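Local coordinates for purine nucleoside phosphorylase (Grouper iridovirus, PDB 3KHS), which probably catalyses the reversible phosphorolysis of purine nucleosides, releasing the free base and a pentose 1-phosphate in purine nucleoside salvage, at residues Val45-Ser48 against Asn52-Val55; Val76-Arg81 against Arg98-Leu103; Arg92-Met97 against Thr222-His227. All coordinates share one frame; numbering follows the deposited sequence.

Interaction 1 (Val45-Ser48 against Asn52-Val55); sequences VAYS and NFPV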
loop_
_atom_site.group_PDB
_atom_site.type_symbol
_atom_site.label_atom_id
_atom_site.label_comp_id
_atom_site.label_asym_id
_atom_site.label_seq_id
_atom_site.Cartn_x
_atom_site.Cartn_y
_atom_site.Cartn_z
ATOM N N VAL B 45 -26.880 -19.409 -11.548
ATOM C CA VAL B 45 -25.701 -20.248 -11.474
ATOM C C VAL B 45 -24.879 -19.887 -10.245
ATOM O O VAL B 45 -24.342 -18.788 -10.160
ATOM C CB VAL B 45 -24.848 -20.089 -12.740
ATOM C CG1 VAL B 45 -23.789 -21.156 -12.785
ATOM C CG2 VAL B 45 -25.735 -20.158 -13.982
ATOM N N ALA B 46 -24.785 -20.815 -9.294
ATOM C CA ALA B 46 -24.019 -20.591 -8.073
ATOM C C ALA B 46 -22.574 -20.324 -8.443
ATOM O O ALA B 46 -22.059 -20.929 -9.405
ATOM C CB ALA B 46 -24.091 -21.802 -7.206
ATOM N N TYR B 47 -21.914 -19.434 -7.697
ATOM C CA TYR B 47 -20.504 -19.137 -7.977
ATOM C C TYR B 47 -19.658 -20.422 -7.883
ATOM O O TYR B 47 -18.713 -20.632 -8.644
ATOM C CB TYR B 47 -19.939 -18.103 -6.986
ATOM C CG TYR B 47 -20.394 -16.682 -7.212
ATOM C CD1 TYR B 47 -21.072 -16.320 -8.379
ATOM C CD2 TYR B 47 -20.169 -15.696 -6.244
ATOM C CE1 TYR B 47 -21.524 -15.024 -8.578
ATOM C CE2 TYR B 47 -20.612 -14.391 -6.428
ATOM C CZ TYR B 47 -21.298 -14.058 -7.606
ATOM O OH TYR B 47 -21.759 -12.768 -7.817
ATOM N N SER B 48 -20.025 -21.280 -6.943
ATOM C CA SER B 48 -19.312 -22.516 -6.697
ATOM C C SER B 48 -19.231 -23.464 -7.893
ATOM O O SER B 48 -18.319 -24.289 -7.978
ATOM C CB SER B 48 -19.955 -23.224 -5.515
ATOM O OG SER B 48 -21.318 -23.487 -5.773
ATOM N N ASN B 52 -13.220 -21.239 -12.739
ATOM C CA ASN B 52 -12.321 -20.098 -12.547
ATOM C C ASN B 52 -12.774 -19.023 -11.554
ATOM O O ASN B 52 -11.981 -18.163 -11.203
ATOM C CB ASN B 52 -12.020 -19.417 -13.890
ATOM C CG ASN B 52 -11.213 -20.284 -14.834
ATOM O OD1 ASN B 52 -10.225 -20.893 -14.445
ATOM N ND2 ASN B 52 -11.618 -20.311 -16.100
ATOM N N PHE B 53 -14.037 -19.051 -11.122
ATOM C CA PHE B 53 -14.535 -18.053 -10.161
ATOM C C PHE B 53 -13.923 -18.277 -8.790
ATOM O O PHE B 53 -13.824 -19.419 -8.319
ATOM C CB PHE B 53 -16.066 -18.132 -10.025
ATOM C CG PHE B 53 -16.806 -16.922 -10.550
ATOM C CD1 PHE B 53 -16.576 -16.439 -11.832
ATOM C CD2 PHE B 53 -17.757 -16.286 -9.768
ATOM C CE1 PHE B 53 -17.280 -15.340 -12.331
ATOM C CE2 PHE B 53 -18.470 -15.187 -10.250
ATOM C CZ PHE B 53 -18.232 -14.711 -11.535
ATOM N N PRO B 54 -13.504 -17.196 -8.126
ATOM C CA PRO B 54 -12.916 -17.387 -6.790
ATOM C C PRO B 54 -13.986 -17.930 -5.847
ATOM O O PRO B 54 -15.169 -17.759 -6.100
ATOM C CB PRO B 54 -12.474 -15.981 -6.402
ATOM C CG PRO B 54 -12.146 -15.349 -7.738
ATOM C CD PRO B 54 -13.282 -15.830 -8.629
ATOM N N VAL B 55 -13.575 -18.595 -4.775
ATOM C CA VAL B 55 -14.519 -19.127 -3.796
ATOM C C VAL B 55 -14.640 -18.089 -2.679
ATOM O O VAL B 55 -13.729 -17.279 -2.488
ATOM C CB VAL B 55 -14.007 -20.451 -3.190
ATOM C CG1 VAL B 55 -14.978 -20.949 -2.143
ATOM C CG2 VAL B 55 -13.829 -21.482 -4.272
#
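One face of the Tyr47 ring is met by CD2 and CE2 of Phe53, with CE2 standing 3.3 Å above the tyrosine plane and displaced toward its rim. The two planes are inclined at 53° with centroids 5.0 Å apart, an oblique aromatic pair. CE2 of Phe53 lies 3.4 Å from Tyr47 CD1 and 3.5 Å from Tyr47 CE1, and its ring neighbour CD2 comes within 3.7 Å of Tyr47 CG. The phenylalanine therefore meets the tyrosine ring along its CG-CD1-CE1 side. In Tyr47, chi1 of -74° places CG anti to the carbonyl carbon and beside the backbone N, and the ring extends from there past the Phe53 side chain. At its far end the hydroxyl is hydrogen-bonded to the carbonyl oxygen of Gly80, which holds the phenol end while Phe53 lies over one face. Phe53 has an unusual chi1 of -113°, away from the staggered values, and its ring is also packed by Phe82. The contact between 45-48 and 52-55 is apolar, with no hydrogen bond across it. Only three residues separate the two segments: strand 42-46 runs into a short 3-10 turn at Tyr47 and Ser48, and the chain then folds back to bring Phe53 against the tyrosine. In the mixed beta-barrel fold, the pair lies where strand 42-46, paired with the antiparallel strand 64-70, gives way to the connection that packs on helix 95-102 through Phe53 with Pro96 and Val99.

Interaction 2 (Val76-Arg81 against Arg98-Leu103); sequences VCMKGR and RVFKAL. With PO4 (phosphate ion), chain G.
Val76 and Met78, on strand 73-79, pack against Phe100 of helix 95-102 in a beta-alpha-beta crossover: the helix links strand 73-79 to strand 107-116, with strand 24-28 running parallel between them. Phe100 is the main partner from the helix. Val76 CG1 lies over one face of its ring, 4.0 Å from the centroid and 16° off the ring normal, a clear CH-pi contact. Chi1 of Val76 (53°) sets CG1 between the backbone N and the carbonyl carbon; CG2, anti to the backbone N, touches Phe100 CE1 and reaches on to Leu103 CD1 at 4.2 Å. Met78 comes obliquely at the CE1-CZ side from the other side of the ring plane, so the ring lies between the two side chains. Its CG is 3.7 Å from Phe100 CZ, and its SD sits 4.6 Å from the ring centroid in a slanted Met-aromatic contact. Chi1 (-85°) places CG and the extended chi2 places SD by the ring; the bend at chi3 turns CE alone. Beyond the strand end the chain turns at Gly80, and Arg81 NH1 donates a hydrogen bond of 3.0 Å to phosphate O2, which lies near the guanidinium plane. The same NH1 also bonds Thr111 O, and NE forms a salt bridge with Glu221. Ser30, His83, Ala113 and Ser217 bind the phosphate too; although the ion probably came from the crystallisation liquor, its place is consistent with the phosphate site of this family. On the barrel side, Val76 and Met78 also rest on Leu65 of the antiparallel strand 64-70, while helix 3-15 covers helix 95-102 through Val99 and Ala102.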
loop_
_atom_site.group_PDB
_atom_site.type_symbol
_atom_site.label_atom_id
_atom_site.label_comp_id
_atom_site.label_asym_id
_atom_site.label_seq_id
_atom_site.Cartn_x
_atom_site.Cartn_y
_atom_site.Cartn_z
ATOM N N VAL B 76 -26.970 -9.590 -16.453
ATOM C CA VAL B 76 -26.277 -10.611 -15.677
ATOM C C VAL B 76 -26.082 -9.884 -14.343
ATOM O O VAL B 76 -25.597 -8.754 -14.314
ATOM C CB VAL B 76 -24.898 -11.033 -16.282
ATOM C CG1 VAL B 76 -24.044 -9.855 -16.531
ATOM C CG2 VAL B 76 -24.188 -11.965 -15.314
ATOM N N CYS B 77 -26.494 -10.516 -13.248
ATOM C CA CYS B 77 -26.388 -9.904 -11.935
ATOM C C CYS B 77 -25.579 -10.730 -10.951
ATOM O O CYS B 77 -25.854 -11.911 -10.751
ATOM C CB CYS B 77 -27.777 -9.682 -11.353
ATOM S SG CYS B 77 -27.823 -9.129 -9.593
ATOM N N MET B 78 -24.575 -10.094 -10.348
ATOM C CA MET B 78 -23.726 -10.718 -9.344
ATOM C C MET B 78 -24.384 -10.524 -7.986
ATOM O O MET B 78 -24.565 -9.395 -7.542
ATOM C CB MET B 78 -22.341 -10.049 -9.321
ATOM C CG MET B 78 -21.299 -10.602 -10.354
ATOM S SD MET B 78 -19.668 -9.841 -10.275
ATOM C CE MET B 78 -18.896 -10.687 -8.914
ATOM N N LYS B 79 -24.777 -11.618 -7.340
ATOM C CA LYS B 79 -25.353 -11.545 -6.005
ATOM C C LYS B 79 -24.194 -11.875 -5.063
ATOM O O LYS B 79 -24.033 -13.013 -4.642
ATOM C CB LYS B 79 -26.495 -12.556 -5.837
ATOM C CG LYS B 79 -27.836 -12.051 -6.373
ATOM C CD LYS B 79 -28.993 -12.949 -6.005
ATOM C CE LYS B 79 -29.424 -12.766 -4.559
ATOM N NZ LYS B 79 -30.794 -13.357 -4.313
ATOM N N GLY B 80 -23.373 -10.867 -4.770
ATOM C CA GLY B 80 -22.230 -11.060 -3.904
ATOM C C GLY B 80 -21.009 -10.755 -4.738
ATOM O O GLY B 80 -20.999 -11.047 -5.929
ATOM N N ARG B 81 -19.986 -10.155 -4.135
ATOM C CA ARG B 81 -18.773 -9.830 -4.874
ATOM C C ARG B 81 -17.555 -10.339 -4.097
ATOM O O ARG B 81 -17.713 -10.996 -3.091
ATOM C CB ARG B 81 -18.679 -8.323 -5.100
ATOM C CG ARG B 81 -18.766 -7.463 -3.809
ATOM C CD ARG B 81 -17.814 -6.275 -3.890
ATOM N NE ARG B 81 -18.179 -5.389 -4.995
ATOM C CZ ARG B 81 -19.209 -4.554 -4.969
ATOM N NH1 ARG B 81 -19.992 -4.470 -3.879
ATOM N NH2 ARG B 81 -19.464 -3.808 -6.037
ATOM N N ARG B 98 -13.823 -9.188 -15.680
ATOM C CA ARG B 98 -13.244 -9.601 -16.944
ATOM C C ARG B 98 -14.244 -10.565 -17.599
ATOM O O ARG B 98 -14.440 -10.535 -18.809
ATOM C CB ARG B 98 -11.874 -10.245 -16.714
ATOM C CG ARG B 98 -10.825 -9.251 -16.250
ATOM C CD ARG B 98 -9.423 -9.862 -16.156
ATOM N NE ARG B 98 -8.404 -8.867 -15.792
ATOM C CZ ARG B 98 -8.207 -8.396 -14.554
ATOM N NH1 ARG B 98 -8.951 -8.826 -13.559
ATOM N NH2 ARG B 98 -7.266 -7.489 -14.315
ATOM N N VAL B 99 -14.899 -11.387 -16.785
ATOM C CA VAL B 99 -15.904 -12.316 -17.293
ATOM C C VAL B 99 -17.073 -11.504 -17.901
ATOM O O VAL B 99 -17.525 -11.787 -19.010
ATOM C CB VAL B 99 -16.394 -13.245 -16.157
ATOM C CG1 VAL B 99 -17.570 -14.058 -16.594
ATOM C CG2 VAL B 99 -15.248 -14.167 -15.709
ATOM N N PHE B 100 -17.557 -10.499 -17.172
ATOM C CA PHE B 100 -18.624 -9.643 -17.676
ATOM C C PHE B 100 -18.267 -9.171 -19.077
ATOM O O PHE B 100 -19.078 -9.256 -19.978
ATOM C CB PHE B 100 -18.806 -8.406 -16.789
ATOM C CG PHE B 100 -19.822 -8.580 -15.682
ATOM C CD1 PHE B 100 -20.120 -9.831 -15.181
ATOM C CD2 PHE B 100 -20.420 -7.480 -15.108
ATOM C CE1 PHE B 100 -20.980 -9.981 -14.137
ATOM C CE2 PHE B 100 -21.299 -7.615 -14.044
ATOM C CZ PHE B 100 -21.577 -8.858 -13.558
ATOM N N LYS B 101 -17.052 -8.671 -19.258
ATOM C CA LYS B 101 -16.627 -8.191 -20.562
ATOM C C LYS B 101 -16.696 -9.299 -21.614
ATOM O O LYS B 101 -17.247 -9.106 -22.699
ATOM C CB LYS B 101 -15.196 -7.662 -20.510
ATOM C CG LYS B 101 -14.664 -7.143 -21.846
ATOM C CD LYS B 101 -13.161 -7.288 -21.917
ATOM C CE LYS B 101 -12.522 -6.301 -22.892
ATOM N NZ LYS B 101 -13.283 -6.203 -24.151
ATOM N N ALA B 102 -16.130 -10.452 -21.277
ATOM C CA ALA B 102 -16.111 -11.605 -22.163
ATOM C C ALA B 102 -17.515 -12.044 -22.549
ATOM O O ALA B 102 -17.696 -12.681 -23.568
ATOM C CB ALA B 102 -15.371 -12.767 -21.484
ATOM N N LEU B 103 -18.494 -11.721 -21.710
ATOM C CA LEU B 103 -19.892 -12.074 -21.957
ATOM C C LEU B 103 -20.542 -11.081 -22.907
ATOM O O LEU B 103 -21.650 -11.313 -23.378
ATOM C CB LEU B 103 -20.705 -12.046 -20.665
ATOM C CG LEU B 103 -20.616 -13.172 -19.658
ATOM C CD1 LEU B 103 -21.439 -12.796 -18.446
ATOM C CD2 LEU B 103 -21.139 -14.444 -20.264
HETATM P P PO4 G . -19.549 -3.916 -0.155
HETATM O O1 PO4 G . -20.949 -3.474 -0.395
HETATM O O2 PO4 G . -19.226 -5.073 -1.049
HETATM O O3 PO4 G . -18.603 -2.801 -0.455
HETATM O O4 PO4 G . -19.404 -4.323 1.269
#

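Interaction 3 (Arg92-Met97 against Thr222-His227); sequences RATFPM and TIVAKH
Chi1 of 172° in Val224 sets CG1 anti to the backbone N and CG2 anti to the carbonyl carbon, which spreads the two methyls toward separate partners, Met97 and Thr94. CG2 meets the branch point of Thr94, lying 3.5 Å from its OG1 and 3.7 Å from its CB. CG1 instead approaches the base of the methionine, 3.9 Å from Met97 CB. From there chi1 and chi2 (-56°) of Met97 bring SD to the small Ala225, whose CB is 4.2 Å away, and chi3 leads CE away. The valine thus fits between Thr94 and Met97, and the alanine leaves room for the backbones to come close: the CA atoms of Met97 and Ala225 are 5.8 Å apart. Elsewhere on helix 219-227, Ile223 packs on Ser196 of a second subunit. Thr94 occupies the N-cap position of helix 95-102 without making a capping bond. Its hydroxyl has Ala90 O as main partner, with Ala91 O also near, and accepts a hydrogen bond from Arg98 NH1. Bonded within its own side, the hydroxyl presents its flank to a methyl, so the contact rests on shape and dispersion.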
loop_
_atom_site.group_PDB
_atom_site.type_symbol
_atom_site.label_atom_id
_atom_site.label_comp_id
_atom_site.label_asym_id
_atom_site.label_seq_id
_atom_site.Cartn_x
_atom_site.Cartn_y
_atom_site.Cartn_z
ATOM N N ARG B 92 -7.549 -11.175 -8.877
ATOM C CA ARG B 92 -8.468 -12.257 -8.586
ATOM C C ARG B 92 -9.885 -11.734 -8.258
ATOM O O ARG B 92 -10.879 -12.218 -8.806
ATOM C CB ARG B 92 -7.910 -13.036 -7.406
ATOM C CG ARG B 92 -8.485 -14.366 -7.229
ATOM C CD ARG B 92 -7.680 -15.408 -7.969
ATOM N NE ARG B 92 -8.475 -16.631 -8.008
ATOM C CZ ARG B 92 -9.247 -16.983 -9.035
ATOM N NH1 ARG B 92 -9.321 -16.223 -10.138
ATOM N NH2 ARG B 92 -9.998 -18.070 -8.926
ATOM N N ALA B 93 -9.983 -10.744 -7.373
ATOM C CA ALA B 93 -11.297 -10.224 -6.975
ATOM C C ALA B 93 -11.984 -9.497 -8.106
ATOM O O ALA B 93 -13.172 -9.231 -8.043
ATOM C CB ALA B 93 -11.179 -9.252 -5.758
ATOM N N THR B 94 -11.236 -9.148 -9.139
ATOM C CA THR B 94 -11.851 -8.440 -10.249
ATOM C C THR B 94 -11.990 -9.338 -11.479
ATOM O O THR B 94 -12.208 -8.852 -12.599
ATOM C CB THR B 94 -11.052 -7.146 -10.636
ATOM O OG1 THR B 94 -9.707 -7.483 -10.989
ATOM C CG2 THR B 94 -11.059 -6.157 -9.504
ATOM N N PHE B 95 -11.868 -10.645 -11.267
ATOM C CA PHE B 95 -11.985 -11.620 -12.352
ATOM C C PHE B 95 -13.408 -11.604 -12.927
ATOM O O PHE B 95 -13.601 -11.719 -14.130
ATOM C CB PHE B 95 -11.631 -13.033 -11.860
ATOM C CG PHE B 95 -11.764 -14.091 -12.917
ATOM C CD1 PHE B 95 -10.901 -14.117 -14.006
ATOM C CD2 PHE B 95 -12.797 -15.022 -12.855
ATOM C CE1 PHE B 95 -11.053 -15.045 -15.030
ATOM C CE2 PHE B 95 -12.967 -15.948 -13.861
ATOM C CZ PHE B 95 -12.092 -15.968 -14.958
ATOM N N PRO B 96 -14.425 -11.464 -12.065
ATOM C CA PRO B 96 -15.796 -11.442 -12.596
ATOM C C PRO B 96 -16.029 -10.261 -13.556
ATOM O O PRO B 96 -16.858 -10.349 -14.458
ATOM C CB PRO B 96 -16.660 -11.380 -11.333
ATOM C CG PRO B 96 -15.811 -12.092 -10.294
ATOM C CD PRO B 96 -14.421 -11.531 -10.591
ATOM N N MET B 97 -15.296 -9.164 -13.383
ATOM C CA MET B 97 -15.450 -8.032 -14.300
ATOM C C MET B 97 -14.893 -8.398 -15.670
ATOM O O MET B 97 -15.405 -7.938 -16.705
ATOM C CB MET B 97 -14.716 -6.769 -13.824
ATOM C CG MET B 97 -15.434 -5.969 -12.749
ATOM S SD MET B 97 -17.087 -5.464 -13.169
ATOM C CE MET B 97 -18.064 -6.737 -12.309
ATOM N N THR B 222 -14.200 -1.153 -11.038
ATOM C CA THR B 222 -14.455 -0.179 -12.102
ATOM C C THR B 222 -13.179 0.123 -12.876
ATOM O O THR B 222 -13.230 0.521 -14.037
ATOM C CB THR B 222 -15.048 1.151 -11.558
ATOM O OG1 THR B 222 -14.096 1.788 -10.681
ATOM C CG2 THR B 222 -16.332 0.867 -10.796
ATOM N N ILE B 223 -12.028 -0.052 -12.243
ATOM C CA ILE B 223 -10.782 0.184 -12.961
ATOM C C ILE B 223 -10.689 -0.865 -14.080
ATOM O O ILE B 223 -10.328 -0.559 -15.203
ATOM C CB ILE B 223 -9.535 -0.009 -12.075
ATOM C CG1 ILE B 223 -9.424 1.123 -11.055
ATOM C CG2 ILE B 223 -8.279 -0.097 -12.969
ATOM C CD1 ILE B 223 -8.278 0.905 -10.074
ATOM N N VAL B 224 -11.002 -2.107 -13.738
ATOM C CA VAL B 224 -10.939 -3.210 -14.678
ATOM C C VAL B 224 -12.056 -3.115 -15.728
ATOM O O VAL B 224 -11.812 -3.313 -16.909
ATOM C CB VAL B 224 -11.004 -4.530 -13.918
ATOM C CG1 VAL B 224 -11.134 -5.690 -14.893
ATOM C CG2 VAL B 224 -9.755 -4.656 -13.022
ATOM N N ALA B 225 -13.264 -2.794 -15.296
ATOM C CA ALA B 225 -14.391 -2.643 -16.197
ATOM C C ALA B 225 -14.050 -1.576 -17.258
ATOM O O ALA B 225 -14.154 -1.802 -18.470
ATOM C CB ALA B 225 -15.604 -2.207 -15.394
ATOM N N LYS B 226 -13.625 -0.415 -16.776
ATOM C CA LYS B 226 -13.292 0.712 -17.637
ATOM C C LYS B 226 -12.230 0.330 -18.634
ATOM O O LYS B 226 -12.290 0.701 -19.802
ATOM C CB LYS B 226 -12.778 1.884 -16.813
ATOM C CG LYS B 226 -12.783 3.211 -17.569
ATOM C CD LYS B 226 -14.207 3.628 -17.930
ATOM C CE LYS B 226 -14.193 4.598 -19.082
ATOM N NZ LYS B 226 -13.413 5.806 -18.744
ATOM N N HIS B 227 -11.241 -0.406 -18.153
ATOM C CA HIS B 227 -10.147 -0.845 -18.979
ATOM C C HIS B 227 -10.659 -1.803 -20.045
ATOM O O HIS B 227 -10.118 -1.850 -21.139
ATOM C CB HIS B 227 -9.091 -1.505 -18.092
ATOM C CG HIS B 227 -8.055 -2.283 -18.845
ATOM N ND1 HIS B 227 -8.247 -3.591 -19.237
ATOM C CD2 HIS B 227 -6.819 -1.936 -19.281
ATOM C CE1 HIS B 227 -7.173 -4.017 -19.880
ATOM N NE2 HIS B 227 -6.292 -3.031 -19.920
#

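The three contacts meet on helix 95-102 and the residues leading into it. Interactions 2 and 3 have centres about 9 Å apart and touch directly: Met78 CE lies 3.4 Å from Pro96 CB, and Arg98 CG is 3.8 Å from Val224 CG1. Interaction 1 joins interaction 2 at the Tyr47 hydroxyl and Gly80, just before the phosphate-binding Arg81, and again where Phe53 CE1 is 4.1 Å from Val99 CG2. It also joins interaction 3, where Arg92 NH2 is 3.0 Å from Asn52 O and Pro54 CG is 3.5 Å from Arg92 O. Through Glu221, the residue preceding 222-227, helix 219-227 reaches the phosphate pocket as well.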